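Local coordinates for hypothetical protein PA2218 (Pseudomonas aeruginosa, PDB 2HDW) that is of unknown function but has the alpha/beta hydrolase fold and probably acts as a hydrolase, at residues Q54-T59 / V66-V71; P132-E137 / R143-P148; E221-T226 / S291-P296; A257-D262 / R316-Y321. All coordinates share one frame; numbering follows the deposited sequence.

Contact 1: Q54-T59 / V66-V71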
# COMPACT_ATOMS: atom_id res chain seq x y z
N GLN A 54 -21.62 -5.45 2.29
CA GLN A 54 -22.18 -4.24 2.88
C GLN A 54 -21.98 -4.24 4.39
O GLN A 54 -22.23 -3.25 5.06
CB GLN A 54 -23.67 -4.13 2.56
CG GLN A 54 -23.97 -4.00 1.07
CD GLN A 54 -23.13 -2.92 0.40
OE1 GLN A 54 -22.09 -3.21 -0.19
NE2 GLN A 54 -23.57 -1.67 0.51
N GLU A 55 -21.51 -5.37 4.91
CA GLU A 55 -21.26 -5.49 6.34
C GLU A 55 -20.06 -4.61 6.67
O GLU A 55 -19.11 -4.54 5.90
CB GLU A 55 -20.93 -6.94 6.70
CG GLU A 55 -22.02 -7.93 6.35
CD GLU A 55 -23.32 -7.63 7.07
OE1 GLU A 55 -23.31 -7.60 8.32
OE2 GLU A 55 -24.35 -7.43 6.39
N TRP A 56 -20.12 -3.91 7.80
CA TRP A 56 -18.98 -3.09 8.20
C TRP A 56 -17.98 -4.04 8.83
O TRP A 56 -18.05 -4.34 10.02
CB TRP A 56 -19.39 -2.00 9.20
CG TRP A 56 -18.22 -1.14 9.58
CD1 TRP A 56 -17.45 -1.24 10.70
CD2 TRP A 56 -17.63 -0.10 8.79
NE1 TRP A 56 -16.42 -0.33 10.66
CE2 TRP A 56 -16.51 0.38 9.49
CE3 TRP A 56 -17.95 0.47 7.54
CZ2 TRP A 56 -15.70 1.41 8.99
CZ3 TRP A 56 -17.14 1.49 7.05
CH2 TRP A 56 -16.03 1.95 7.77
N ASP A 57 -17.07 -4.55 8.00
CA ASP A 57 -16.06 -5.49 8.46
C ASP A 57 -14.67 -4.86 8.55
O ASP A 57 -13.66 -5.54 8.39
CB ASP A 57 -16.03 -6.70 7.52
CG ASP A 57 -15.60 -6.35 6.11
OD1 ASP A 57 -15.87 -5.21 5.66
OD2 ASP A 57 -14.99 -7.21 5.44
N LYS A 58 -14.62 -3.55 8.80
CA LYS A 58 -13.34 -2.85 8.92
C LYS A 58 -12.72 -3.18 10.28
O LYS A 58 -13.40 -3.66 11.19
CB LYS A 58 -13.54 -1.33 8.79
CG LYS A 58 -13.51 -0.78 7.35
CD LYS A 58 -14.65 -1.30 6.49
CE LYS A 58 -14.67 -0.62 5.12
NZ LYS A 58 -15.64 -1.26 4.17
N THR A 59 -11.42 -2.92 10.40
CA THR A 59 -10.68 -3.18 11.63
C THR A 59 -10.76 -1.99 12.58
O THR A 59 -10.06 -1.94 13.58
CB THR A 59 -9.21 -3.48 11.33
OG1 THR A 59 -8.68 -2.44 10.51
CG2 THR A 59 -9.06 -4.82 10.63
N VAL A 66 -18.03 11.15 8.91
CA VAL A 66 -17.78 10.91 7.50
C VAL A 66 -18.90 10.16 6.81
O VAL A 66 -19.68 9.46 7.45
CB VAL A 66 -16.46 10.12 7.31
CG1 VAL A 66 -16.17 9.93 5.84
CG2 VAL A 66 -15.31 10.86 7.98
N GLU A 67 -18.99 10.33 5.49
CA GLU A 67 -19.98 9.65 4.67
C GLU A 67 -19.19 8.58 3.93
O GLU A 67 -18.19 8.88 3.28
CB GLU A 67 -20.60 10.60 3.66
CG GLU A 67 -21.45 11.70 4.26
CD GLU A 67 -22.00 12.65 3.21
OE1 GLU A 67 -22.76 13.57 3.58
OE2 GLU A 67 -21.67 12.48 2.01
N HIS A 68 -19.63 7.33 4.03
CA HIS A 68 -18.93 6.24 3.39
C HIS A 68 -19.77 5.38 2.45
O HIS A 68 -20.96 5.17 2.66
CB HIS A 68 -18.32 5.32 4.46
CG HIS A 68 -17.92 3.98 3.93
ND1 HIS A 68 -18.83 2.97 3.70
CD2 HIS A 68 -16.72 3.51 3.52
CE1 HIS A 68 -18.20 1.94 3.16
NE2 HIS A 68 -16.92 2.24 3.04
N ARG A 69 -19.11 4.90 1.40
CA ARG A 69 -19.73 4.02 0.41
C ARG A 69 -18.62 3.32 -0.39
O ARG A 69 -17.50 3.83 -0.49
CB ARG A 69 -20.66 4.81 -0.52
CG ARG A 69 -19.99 5.71 -1.56
CD ARG A 69 -21.04 6.21 -2.54
NE ARG A 69 -20.48 6.62 -3.83
CZ ARG A 69 -19.98 7.83 -4.08
NH1 ARG A 69 -19.96 8.75 -3.13
NH2 ARG A 69 -19.49 8.10 -5.29
N LYS A 70 -18.92 2.15 -0.93
CA LYS A 70 -17.93 1.39 -1.69
C LYS A 70 -18.03 1.69 -3.18
O LYS A 70 -19.12 1.92 -3.70
CB LYS A 70 -18.12 -0.12 -1.45
CG LYS A 70 -18.48 -0.45 0.00
CD LYS A 70 -17.44 -1.32 0.72
CE LYS A 70 -17.43 -2.74 0.20
NZ LYS A 70 -16.80 -3.68 1.19
N VAL A 71 -16.90 1.72 -3.86
CA VAL A 71 -16.89 2.00 -5.29
C VAL A 71 -15.96 1.04 -6.01
O VAL A 71 -15.21 0.29 -5.38
CB VAL A 71 -16.42 3.44 -5.58
CG1 VAL A 71 -17.35 4.44 -4.90
CG2 VAL A 71 -14.98 3.64 -5.10
O HOH W 1 -15.35 -3.96 3.40

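Contact 2: P132-E137 / R143-P148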
# COMPACT_ATOMS: atom_id res chain seq x y z
N PRO A 132 -5.68 -3.77 -4.00
CA PRO A 132 -4.83 -3.96 -5.18
C PRO A 132 -5.38 -5.05 -6.10
O PRO A 132 -6.14 -5.92 -5.67
CB PRO A 132 -3.48 -4.34 -4.58
CG PRO A 132 -3.49 -3.61 -3.26
CD PRO A 132 -4.89 -3.85 -2.76
N SER A 133 -4.99 -5.00 -7.37
CA SER A 133 -5.40 -5.99 -8.36
C SER A 133 -5.20 -7.41 -7.82
O SER A 133 -4.22 -7.68 -7.13
CB SER A 133 -4.59 -5.83 -9.65
OG SER A 133 -5.04 -4.73 -10.43
N TYR A 134 -6.12 -8.31 -8.15
CA TYR A 134 -6.05 -9.71 -7.74
C TYR A 134 -6.25 -9.98 -6.25
O TYR A 134 -6.19 -11.14 -5.82
CB TYR A 134 -4.70 -10.33 -8.13
CG TYR A 134 -4.33 -10.21 -9.59
CD1 TYR A 134 -4.88 -11.05 -10.55
CD2 TYR A 134 -3.39 -9.26 -10.00
CE1 TYR A 134 -4.50 -10.95 -11.89
CE2 TYR A 134 -3.00 -9.16 -11.33
CZ TYR A 134 -3.56 -10.00 -12.27
OH TYR A 134 -3.18 -9.85 -13.59
N THR A 135 -6.49 -8.94 -5.45
CA THR A 135 -6.66 -9.14 -4.00
C THR A 135 -7.92 -8.49 -3.42
O THR A 135 -8.60 -7.71 -4.08
CB THR A 135 -5.45 -8.58 -3.22
OG1 THR A 135 -5.45 -7.15 -3.27
CG2 THR A 135 -4.15 -9.10 -3.82
N GLY A 136 -8.22 -8.83 -2.17
CA GLY A 136 -9.39 -8.29 -1.50
C GLY A 136 -10.67 -8.53 -2.27
O GLY A 136 -10.96 -9.66 -2.67
N GLU A 137 -11.45 -7.47 -2.48
CA GLU A 137 -12.70 -7.59 -3.22
C GLU A 137 -12.51 -7.24 -4.69
O GLU A 137 -13.44 -7.33 -5.49
CB GLU A 137 -13.77 -6.70 -2.60
CG GLU A 137 -14.14 -7.10 -1.19
CD GLU A 137 -15.32 -6.32 -0.65
OE1 GLU A 137 -15.18 -5.10 -0.44
OE2 GLU A 137 -16.38 -6.94 -0.44
N ARG A 143 -6.10 -15.48 -8.11
CA ARG A 143 -6.19 -14.62 -6.94
C ARG A 143 -4.82 -14.50 -6.27
O ARG A 143 -3.99 -15.41 -6.35
CB ARG A 143 -7.20 -15.20 -5.94
CG ARG A 143 -8.61 -15.30 -6.50
CD ARG A 143 -9.08 -13.94 -6.99
NE ARG A 143 -9.15 -12.97 -5.91
CZ ARG A 143 -9.43 -11.68 -6.08
NH1 ARG A 143 -9.66 -11.21 -7.30
NH2 ARG A 143 -9.50 -10.86 -5.04
N ASN A 144 -4.60 -13.36 -5.63
CA ASN A 144 -3.37 -13.11 -4.90
C ASN A 144 -2.04 -13.25 -5.64
O ASN A 144 -1.14 -13.98 -5.21
CB ASN A 144 -3.33 -13.99 -3.64
CG ASN A 144 -4.44 -13.64 -2.66
OD1 ASN A 144 -5.12 -12.62 -2.83
ND2 ASN A 144 -4.62 -14.47 -1.64
N VAL A 145 -1.93 -12.55 -6.76
CA VAL A 145 -0.69 -12.51 -7.52
C VAL A 145 -0.37 -11.01 -7.52
O VAL A 145 -1.29 -10.19 -7.39
CB VAL A 145 -0.87 -13.05 -8.97
CG1 VAL A 145 -1.87 -12.22 -9.73
CG2 VAL A 145 0.48 -13.05 -9.68
N ALA A 146 0.90 -10.64 -7.61
CA ALA A 146 1.26 -9.23 -7.60
C ALA A 146 2.33 -8.90 -8.63
O ALA A 146 2.96 -9.79 -9.19
CB ALA A 146 1.75 -8.82 -6.20
N SER A 147 2.54 -7.61 -8.86
CA SER A 147 3.52 -7.14 -9.84
C SER A 147 3.85 -5.68 -9.55
O SER A 147 2.95 -4.89 -9.25
CB SER A 147 2.95 -7.29 -11.25
OG SER A 147 3.44 -6.30 -12.13
N PRO A 148 5.13 -5.29 -9.62
CA PRO A 148 5.45 -3.89 -9.35
C PRO A 148 4.85 -2.96 -10.39
O PRO A 148 4.48 -1.82 -10.09
CB PRO A 148 6.98 -3.87 -9.36
CG PRO A 148 7.32 -4.95 -10.34
CD PRO A 148 6.35 -6.05 -9.97
O HOH W 2 -1.66 -7.42 -6.44
O HOH W 3 -6.16 -10.76 -1.04

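Contact 3: E221-T226 / S291-P296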
# COMPACT_ATOMS: atom_id res chain seq x y z
N GLU A 221 24.41 -16.16 -5.33
CA GLU A 221 24.25 -17.61 -5.31
C GLU A 221 22.89 -18.00 -4.77
O GLU A 221 22.23 -18.88 -5.31
CB GLU A 221 25.36 -18.25 -4.46
CG GLU A 221 25.21 -19.75 -4.25
CD GLU A 221 24.22 -20.10 -3.15
OE1 GLU A 221 24.45 -19.71 -1.98
OE2 GLU A 221 23.20 -20.76 -3.46
N GLN A 222 22.48 -17.33 -3.69
CA GLN A 222 21.19 -17.60 -3.08
C GLN A 222 20.05 -17.10 -3.97
O GLN A 222 19.01 -17.75 -4.09
CB GLN A 222 21.13 -16.93 -1.70
CG GLN A 222 22.31 -17.34 -0.81
CD GLN A 222 22.29 -16.71 0.57
OE1 GLN A 222 22.36 -15.49 0.72
NE2 GLN A 222 22.20 -17.56 1.60
N ARG A 223 20.26 -15.96 -4.62
CA ARG A 223 19.26 -15.39 -5.53
C ARG A 223 19.07 -16.34 -6.71
O ARG A 223 17.94 -16.62 -7.12
CB ARG A 223 19.71 -14.02 -6.04
CG ARG A 223 18.80 -13.43 -7.13
CD ARG A 223 19.37 -12.13 -7.71
NE ARG A 223 18.73 -11.78 -8.98
CZ ARG A 223 17.68 -10.96 -9.10
NH1 ARG A 223 17.14 -10.39 -8.03
NH2 ARG A 223 17.15 -10.76 -10.30
N THR A 224 20.18 -16.82 -7.25
CA THR A 224 20.16 -17.73 -8.38
C THR A 224 19.44 -19.02 -8.01
O THR A 224 18.66 -19.57 -8.79
CB THR A 224 21.60 -18.06 -8.84
OG1 THR A 224 22.25 -16.84 -9.24
CG2 THR A 224 21.58 -19.04 -10.01
N ARG A 225 19.71 -19.50 -6.80
CA ARG A 225 19.09 -20.72 -6.29
C ARG A 225 17.57 -20.53 -6.23
O ARG A 225 16.80 -21.40 -6.63
CB ARG A 225 19.64 -21.03 -4.90
CG ARG A 225 19.16 -22.31 -4.26
CD ARG A 225 19.29 -22.20 -2.74
NE ARG A 225 20.58 -21.61 -2.37
CZ ARG A 225 20.79 -20.88 -1.27
NH1 ARG A 225 19.80 -20.65 -0.43
NH2 ARG A 225 21.99 -20.38 -1.03
N THR A 226 17.14 -19.37 -5.73
CA THR A 226 15.71 -19.07 -5.62
C THR A 226 15.06 -19.02 -7.01
O THR A 226 13.98 -19.57 -7.21
CB THR A 226 15.49 -17.71 -4.91
OG1 THR A 226 15.96 -17.80 -3.56
CG2 THR A 226 14.00 -17.35 -4.89
N SER A 291 8.44 -11.16 -10.93
CA SER A 291 8.41 -9.80 -11.48
C SER A 291 9.19 -8.84 -10.59
O SER A 291 10.01 -8.06 -11.09
CB SER A 291 6.96 -9.31 -11.65
OG SER A 291 6.27 -9.31 -10.41
N PHE A 292 8.93 -8.89 -9.29
CA PHE A 292 9.61 -8.02 -8.32
C PHE A 292 11.12 -8.19 -8.31
O PHE A 292 11.86 -7.22 -8.14
CB PHE A 292 9.05 -8.28 -6.91
CG PHE A 292 7.65 -7.78 -6.72
CD1 PHE A 292 7.41 -6.47 -6.33
CD2 PHE A 292 6.56 -8.62 -6.95
CE1 PHE A 292 6.11 -5.99 -6.17
CE2 PHE A 292 5.26 -8.16 -6.79
CZ PHE A 292 5.03 -6.84 -6.40
N MET A 293 11.58 -9.43 -8.48
CA MET A 293 13.01 -9.72 -8.47
C MET A 293 13.70 -9.27 -9.76
O MET A 293 14.93 -9.22 -9.82
CB MET A 293 13.24 -11.24 -8.27
CG MET A 293 12.74 -11.81 -6.93
SD MET A 293 13.07 -13.62 -6.72
CE MET A 293 14.74 -13.56 -6.24
N ASN A 294 12.91 -8.90 -10.76
CA ASN A 294 13.46 -8.53 -12.07
C ASN A 294 13.12 -7.13 -12.60
O ASN A 294 13.69 -6.69 -13.60
CB ASN A 294 13.00 -9.59 -13.08
CG ASN A 294 13.79 -9.56 -14.37
OD1 ASN A 294 15.02 -9.46 -14.36
ND2 ASN A 294 13.10 -9.68 -15.49
N MET A 295 12.23 -6.42 -11.91
CA MET A 295 11.81 -5.09 -12.36
C MET A 295 11.79 -4.09 -11.20
O MET A 295 10.77 -3.92 -10.53
CB MET A 295 10.42 -5.17 -12.99
CG MET A 295 10.33 -4.52 -14.36
SD MET A 295 11.30 -5.39 -15.60
CE MET A 295 9.99 -6.16 -16.52
N PRO A 296 12.92 -3.40 -10.96
CA PRO A 296 12.94 -2.43 -9.86
C PRO A 296 12.05 -1.22 -10.05
O PRO A 296 11.75 -0.80 -11.18
CB PRO A 296 14.42 -2.06 -9.76
CG PRO A 296 14.91 -2.23 -11.15
CD PRO A 296 14.24 -3.51 -11.60

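Contact 4: A257-D262 / R316-Y321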
# COMPACT_ATOMS: atom_id res chain seq x y z
N ALA A 257 12.08 -13.27 14.71
CA ALA A 257 12.52 -11.96 15.19
C ALA A 257 11.29 -11.18 15.64
O ALA A 257 10.17 -11.46 15.20
CB ALA A 257 13.24 -11.21 14.08
N GLN A 258 11.50 -10.20 16.51
CA GLN A 258 10.40 -9.40 17.03
C GLN A 258 9.51 -8.75 15.97
O GLN A 258 8.29 -8.72 16.12
CB GLN A 258 10.94 -8.31 17.97
CG GLN A 258 9.84 -7.53 18.69
CD GLN A 258 9.01 -8.42 19.62
OE1 GLN A 258 9.54 -9.11 20.48
NE2 GLN A 258 7.69 -8.38 19.44
N PHE A 259 10.11 -8.24 14.90
CA PHE A 259 9.29 -7.59 13.87
C PHE A 259 8.31 -8.59 13.23
O PHE A 259 7.26 -8.19 12.74
CB PHE A 259 10.18 -6.88 12.83
CG PHE A 259 10.67 -7.77 11.71
CD1 PHE A 259 9.96 -7.84 10.51
CD2 PHE A 259 11.85 -8.48 11.83
CE1 PHE A 259 10.44 -8.62 9.45
CE2 PHE A 259 12.33 -9.26 10.78
CZ PHE A 259 11.62 -9.33 9.58
N LEU A 260 8.65 -9.88 13.26
CA LEU A 260 7.76 -10.89 12.71
C LEU A 260 6.65 -11.17 13.72
O LEU A 260 5.49 -11.41 13.35
CB LEU A 260 8.53 -12.18 12.41
CG LEU A 260 9.49 -12.03 11.23
CD1 LEU A 260 10.27 -13.31 11.02
CD2 LEU A 260 8.68 -11.68 9.98
N VAL A 261 7.00 -11.13 15.00
CA VAL A 261 6.02 -11.34 16.06
C VAL A 261 5.03 -10.17 15.99
O VAL A 261 3.82 -10.34 16.19
CB VAL A 261 6.68 -11.35 17.44
CG1 VAL A 261 5.61 -11.47 18.52
CG2 VAL A 261 7.67 -12.52 17.53
N ASP A 262 5.56 -8.98 15.72
CA ASP A 262 4.73 -7.79 15.61
C ASP A 262 3.72 -7.96 14.48
O ASP A 262 2.54 -7.65 14.65
CB ASP A 262 5.58 -6.55 15.32
CG ASP A 262 6.41 -6.10 16.51
OD1 ASP A 262 6.18 -6.61 17.63
OD2 ASP A 262 7.28 -5.23 16.32
N ARG A 316 12.53 2.86 15.72
CA ARG A 316 12.92 1.49 16.02
C ARG A 316 12.50 0.46 14.98
O ARG A 316 12.67 -0.74 15.19
CB ARG A 316 12.35 1.08 17.38
CG ARG A 316 12.50 2.13 18.47
CD ARG A 316 13.95 2.47 18.74
NE ARG A 316 14.43 1.91 20.01
CZ ARG A 316 14.49 0.61 20.29
NH1 ARG A 316 14.09 -0.28 19.40
NH2 ARG A 316 14.96 0.21 21.46
N ALA A 317 11.94 0.92 13.87
CA ALA A 317 11.48 0.00 12.83
C ALA A 317 12.63 -0.72 12.14
O ALA A 317 13.63 -0.12 11.77
CB ALA A 317 10.63 0.75 11.80
N HIS A 318 12.46 -2.03 11.96
CA HIS A 318 13.47 -2.86 11.30
C HIS A 318 13.58 -2.42 9.84
O HIS A 318 14.59 -2.65 9.17
CB HIS A 318 13.02 -4.32 11.30
CG HIS A 318 11.79 -4.58 10.48
ND1 HIS A 318 10.53 -4.17 10.87
CD2 HIS A 318 11.64 -5.14 9.26
CE1 HIS A 318 9.66 -4.47 9.93
NE2 HIS A 318 10.31 -5.06 8.94
N SER A 319 12.52 -1.78 9.36
CA SER A 319 12.44 -1.32 7.98
C SER A 319 12.82 0.14 7.77
O SER A 319 12.70 0.65 6.65
CB SER A 319 11.01 -1.52 7.50
OG SER A 319 10.14 -0.87 8.42
N ARG A 320 13.25 0.82 8.82
CA ARG A 320 13.59 2.23 8.67
C ARG A 320 14.57 2.50 7.55
O ARG A 320 14.50 3.55 6.90
CB ARG A 320 14.15 2.79 9.98
CG ARG A 320 14.35 4.30 9.93
CD ARG A 320 14.92 4.84 11.23
NE ARG A 320 16.27 4.35 11.46
CZ ARG A 320 16.99 4.62 12.55
NH1 ARG A 320 16.49 5.39 13.51
NH2 ARG A 320 18.22 4.12 12.67
N TYR A 321 15.48 1.57 7.30
CA TYR A 321 16.48 1.78 6.26
C TYR A 321 15.88 1.98 4.86
O TYR A 321 16.48 2.66 4.03
CB TYR A 321 17.50 0.64 6.25
CG TYR A 321 17.03 -0.66 5.65
CD1 TYR A 321 17.29 -0.95 4.31
CD2 TYR A 321 16.41 -1.63 6.43
CE1 TYR A 321 16.94 -2.18 3.76
CE2 TYR A 321 16.06 -2.86 5.89
CZ TYR A 321 16.33 -3.13 4.56
OH TYR A 321 16.00 -4.34 4.03

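Contact 1: Q54-T59 / V66-V71
Lys58 and Lys70 meet through one water molecule. Its oxygen lies 2.8 Å from Lys58 NZ and 2.7 Å from Lys70 NZ and accepts a hydrogen bond from each. In turn it donates to Asp57 OD1 at 2.6 Å. The two lysines reach toward each other tip to tip, and Lys58 NZ stops 4.0 Å from Lys70 NZ. Such close like charges would probably be unfavourable alone, but carboxylates surround them. Lys58 makes a salt bridge to Asp84, and Lys70 makes one to Glu137. The other oxygen of Asp57 pairs with Arg276 and also meets His274. The loop 54-59 passes beside strand 66-74, which it meets through side chains. This is an outermost strand of the mixed sheet of the alpha/beta hydrolase fold. Strand 80-88 is the antiparallel neighbour and supplies Asp84. Beside the lysines, Trp56 and His68 form a T-shaped pair. The planes are at 86° and the centroid of the six-membered ring is 5.3 Å from that of the imidazole. Trp56 CZ3 points at the middle of one imidazole face, 3.9 Å above the plane. With Trp56 CG anti to the backbone N (chi1 -179°), the benzo edge faces the strand, while NE1 bonds back to Phe60 O. Lys58 lays CD over the rim of one indole face, 3.6 Å above it. Its chain bends at chi2 (64°) and then runs straight to NZ. His68 NE2 is hydrogen-bonded to Asp84 OD1, which also pairs with Lys58, so one carboxylate oxygen ties the imidazole to the lysine.

Contact 2: P132-E137 / R143-P148
Arg143 opens the segment by laying its guanidinium over the carbonyl oxygen of Tyr134. Tyr134 O sits 3.3 Å from Arg143 CZ, above the centre of the flat group. The bends at chi2 and chi3 fold the side chain back to that place. Arg143 NH1 bonds to Ser138 O and Gly140 O; the stack on Tyr134 O is not itself a hydrogen bond. Asn144 follows with a direct backbone bond. Its N donates to Tyr134 O at 2.7 Å, nearly straight at 165°. Asn144 OD1 accepts a hydrogen bond from a water 2.8 Å away, and that water accepts from Gly136 N at 3.0 Å. Val145 places CG1 over one face of the Tyr134 ring, although the modelled approach is too short to be exact. A second water lies 2.7 Å from Ser133 O and 3.0 Å from Val145 O. Ser147 is the N-cap of helix 148-164, its OG bonded to Ile150 N, and Pro148 begins the helix. Both segments belong to the loop joining strand 126-130 to this helix, a strand-to-helix connection of the alpha/beta hydrolase fold. Residues 132-135 form a type II turn, with Thr135 OG1 and N both bonded to Pro132 O. The chemistry implies a closure by one direct backbone bond, two waters and side-chain cover; Tyr134 O accepts the amide N-H and is probably stabilised by the cation stacked on it.

Contact 3: E221-T226 / S291-P296
Arg223 and Met293 join two parts of the helical insertion between strands 197-201 and 309-314. In alpha/beta hydrolases this is a common place for a cap region, and the arrangement here is consistent with one. Hydrogen bonds carry the polar half. Arg223 grips Met293 O end-on with two nitrogens, NH2 at 2.7 Å and NH1 at 3.1 Å. The oxygen lies in the guanidinium plane. The NH1 donor is on a lone pair of the carbonyl, but the NH2 donor stands 37° out of the carbonyl plane. The NH2 bond is the straighter, at 155° against 136°. Ser211 OG of helix 206-212 adds a weak bond to the same oxygen. The reach comes from an extended chain: Arg223 CG is anti to the backbone N and no bend follows before NE. Within helix 220-240, Glu221 and Arg225, one turn apart, form a salt bridge. Apolar contact makes the other half. Met293 runs past Arg223 in the opposite direction and ends against helix 220-240. There its side chain also touches Leu227 and Leu230. At the tip of Met293 the turn at chi3 brings CE against two side-chain carbons, 4.1 Å from Thr226 CG2 and 4.2 Å from Arg223 CG.

Contact 4: A257-D262 / R316-Y321
Phe259 and His318 stack face to face, and this pair makes the whole contact. The planes are 22° apart and the ring centroids are separated by 4.0 Å. The rings are displaced, so that Phe259 CD1 sits over the centre of the imidazole, 3.2 Å above it. His318 CD2 lies under the rim of the phenyl ring. Packing is tight here: Phe259 CD1 is 3.2 Å from His318 NE2, and Phe259 CB is 3.4 Å from His318 ND1. That CB also makes a CH-pi contact with the imidazole face. Both rings have CG between the backbone N and the carbonyl carbon (chi1 85° in Phe259, 66° in His318), which turns each ring toward the other segment. Each ring is covered on its second face as well, Phe259 by Leu260 CG and His318 by Ser319 CB. NE2 of His318 is held by a hydrogen bond to Tyr204 OH. The margin is looser. Asp262 OD2 stays 6.4 Å from His318 ND1. Asp262 OD1 instead accepts from exposed Gln258 NE2 at 2.9 Å, one turn back on the same helix. The first turn of helix 258-267, with Ala257 as N-cap, is thus set against a type I turn, 317-320. That turn links strand 309-314 to helix 320-329. Tyr214 meets Phe259 edge to face, and the ring of His344, from the loop after strand 334-339, meets His318.

How the contacts relate
Contact 1 and contact 2 are joined by a salt bridge, Lys70 NZ to Glu137 OE1 at 2.7 Å. Contact 2 in turn touches contact 3, where Pro148 CD packs 3.3 Å from Ser291 OG and Phe292 lies against Ala146 and Ser147. The chain of touches ends there. Contacts 3 and 4 have their nearest atoms about 13 Å apart, although their segments alternate along the sequence. Contacts 1 and 3 lie on opposite sides of the molecule's centre, about 38 Å apart between centres. Contact 4 probably lies near the catalytic region: alpha/beta hydrolases usually carry the catalytic acid and histidine in loops after the last two strands, here 309-314 and 334-339, and His318 touches His344.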